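Sister chromatid cohesion protein 2 (Saccharomyces cerevisiae, PDB 4XDN) pairs through this N-terminal region with SCC4 to form the cohesin loader, the complex required for stable association of cohesin with chromatin. Local coordinates at residues A133-V136 and L137-K141. Sequence-based numbering, arbitrary orientation.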
ATOM      1  N   ALA B 133     -26.142  -0.456 -36.434  1.00 28.98           N
ATOM      2  CA  ALA B 133     -24.810  -0.647 -35.875  1.00 27.92           C
ATOM      3  C   ALA B 133     -24.176  -1.920 -36.420  1.00 26.61           C
ATOM      4  O   ALA B 133     -22.980  -1.951 -36.709  1.00 25.24           O
ATOM      5  CB  ALA B 133     -24.875  -0.694 -34.357  1.00 30.01           C
ATOM      6  N   GLN B 134     -24.982  -2.969 -36.557  1.00 28.42           N
ATOM      7  CA  GLN B 134     -24.505  -4.232 -37.114  1.00 31.12           C
ATOM      8  C   GLN B 134     -24.116  -4.067 -38.580  1.00 29.96           C
ATOM      9  O   GLN B 134     -23.096  -4.588 -39.024  1.00 31.12           O
ATOM     10  CB  GLN B 134     -25.571  -5.325 -36.980  1.00 35.34           C
ATOM     11  CG  GLN B 134     -25.818  -5.790 -35.554  1.00 41.54           C
ATOM     12  CD  GLN B 134     -27.002  -6.736 -35.443  1.00 47.37           C
ATOM     13  OE1 GLN B 134     -27.451  -7.314 -36.436  1.00 49.00           O
ATOM     14  NE2 GLN B 134     -27.519  -6.892 -34.229  1.00 48.70           N
ATOM     15  N   SER B 135     -24.931  -3.330 -39.327  1.00 29.33           N
ATOM     16  CA  SER B 135     -24.696  -3.145 -40.754  1.00 30.33           C
ATOM     17  C   SER B 135     -23.407  -2.377 -41.027  1.00 30.30           C
ATOM     18  O   SER B 135     -22.599  -2.787 -41.857  1.00 30.27           O
ATOM     19  CB  SER B 135     -25.875  -2.415 -41.394  1.00 31.27           C
ATOM     20  OG  SER B 135     -25.682  -2.285 -42.790  1.00 36.22           O
ATOM     21  N   VAL B 136     -23.224  -1.262 -40.329  1.00 29.17           N
ATOM     22  CA  VAL B 136     -22.027  -0.440 -40.494  1.00 30.64           C
ATOM     23  C   VAL B 136     -20.788  -1.220 -40.059  1.00 34.36           C
ATOM     24  O   VAL B 136     -19.711  -1.071 -40.639  1.00 34.67           O
ATOM     25  CB  VAL B 136     -22.138   0.877 -39.685  1.00 30.59           C
ATOM     26  CG1 VAL B 136     -20.837   1.679 -39.730  1.00 31.81           C
ATOM     27  CG2 VAL B 136     -23.289   1.719 -40.206  1.00 30.04           C
ATOM     28  N   LEU B 137     -20.947  -2.061 -39.046  1.00 36.12           N
ATOM     29  CA  LEU B 137     -19.842  -2.875 -38.557  1.00 40.02           C
ATOM     30  C   LEU B 137     -19.409  -3.893 -39.615  1.00 40.49           C
ATOM     31  O   LEU B 137     -18.216  -4.117 -39.815  1.00 40.79           O
ATOM     32  CB  LEU B 137     -20.239  -3.580 -37.258  1.00 43.76           C
ATOM     33  CG  LEU B 137     -19.175  -4.423 -36.547  1.00 49.55           C
ATOM     34  CD1 LEU B 137     -17.909  -3.629 -36.297  1.00 50.56           C
ATOM     35  CD2 LEU B 137     -19.721  -4.951 -35.230  1.00 52.25           C
ATOM     36  N   SER B 138     -20.380  -4.493 -40.301  1.00 40.23           N
ATOM     37  CA  SER B 138     -20.094  -5.512 -41.312  1.00 43.63           C
ATOM     38  C   SER B 138     -19.495  -4.906 -42.577  1.00 49.73           C
ATOM     39  O   SER B 138     -18.613  -5.497 -43.200  1.00 51.05           O
ATOM     40  CB  SER B 138     -21.365  -6.284 -41.673  1.00 42.79           C
ATOM     41  OG  SER B 138     -21.924  -6.911 -40.535  1.00 45.52           O
ATOM     42  N   THR B 139     -19.991  -3.733 -42.957  1.00 53.16           N
ATOM     43  CA  THR B 139     -19.513  -3.046 -44.152  1.00 57.49           C
ATOM     44  C   THR B 139     -18.042  -2.679 -44.015  1.00 52.56           C
ATOM     45  O   THR B 139     -17.299  -2.689 -44.995  1.00 50.56           O
ATOM     46  CB  THR B 139     -20.334  -1.771 -44.430  1.00 67.26           C
ATOM     47  OG1 THR B 139     -21.696  -2.128 -44.699  1.00 69.84           O
ATOM     48  CG2 THR B 139     -19.775  -1.003 -45.628  1.00 73.11           C
ATOM     49  N   HIS B 140     -17.631  -2.356 -42.793  1.00 52.52           N
ATOM     50  CA  HIS B 140     -16.262  -1.938 -42.521  1.00 57.36           C
ATOM     51  C   HIS B 140     -15.544  -2.977 -41.667  1.00 59.60           C
ATOM     52  O   HIS B 140     -15.014  -2.662 -40.602  1.00 58.85           O
ATOM     53  CB  HIS B 140     -16.254  -0.575 -41.828  1.00 63.02           C
ATOM     54  CG  HIS B 140     -17.060   0.464 -42.543  1.00 69.33           C
ATOM     55  ND1 HIS B 140     -18.437   0.504 -42.493  1.00 72.84           N
ATOM     56  CD2 HIS B 140     -16.682   1.496 -43.335  1.00 72.39           C
ATOM     57  CE1 HIS B 140     -18.873   1.519 -43.218  1.00 74.47           C
ATOM     58  NE2 HIS B 140     -17.828   2.137 -43.739  1.00 74.43           N
ATOM     59  N   LYS B 141     -15.533  -4.215 -42.148  1.00 65.99           N
ATOM     60  CA  LYS B 141     -14.906  -5.317 -41.429  1.00 74.60           C
ATOM     61  C   LYS B 141     -13.420  -5.412 -41.764  1.00 81.06           C
ATOM     62  O   LYS B 141     -12.634  -5.959 -40.988  1.00 84.65           O
ATOM     63  CB  LYS B 141     -15.607  -6.635 -41.762  1.00 77.63           C
ATOM     64  CG  LYS B 141     -15.335  -7.746 -40.761  1.00 82.36           C
ATOM     65  CD  LYS B 141     -16.289  -8.917 -40.947  1.00 86.63           C
ATOM     66  CE  LYS B 141     -16.611  -9.588 -39.619  1.00 90.01           C
ATOM     67  NZ  LYS B 141     -15.400 -10.132 -38.941  1.00 91.48           N
TER
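His-140 folds back on Val-136 at the C-terminal end of helix 131-139, an example of a side chain hydrogen-bonding to a main-chain carbonyl four residues earlier. Followed outward, its CB lies 3.7 Å from Val-136 O and CG 3.6 Å from the same oxygen. With CG anti to the carbonyl carbon (chi1 -52°), the imidazole turns back toward the preceding turn. ND1 donates a hydrogen bond of 2.7 Å to Val-136 O; the oxygen meets the edge of the imidazole, only 10° out of its plane, and ND1 meets a lone pair in the carbonyl plane. CE1 lies 3.7 Å from Val-136 O and 4.0 Å from Val-136 CG1, and at the tip NE2 makes a weak hydrogen bond to Ile-81 O, earlier in the chain. Val-136 O also accepts from His-140 N, which approaches tilted from the carbonyl plane, so two donors of one residue grip it. The amides of Leu-137, Ser-138 and Thr-139 bond to the carbonyls of Ala-133, Gln-134 and Ser-135 before the chain leaves helical geometry at His-140. An aromatic side chain of another protein packs on Val-136. On the histidine side, Val-136 CG1 stands 3.8 Å from His-140 ND1.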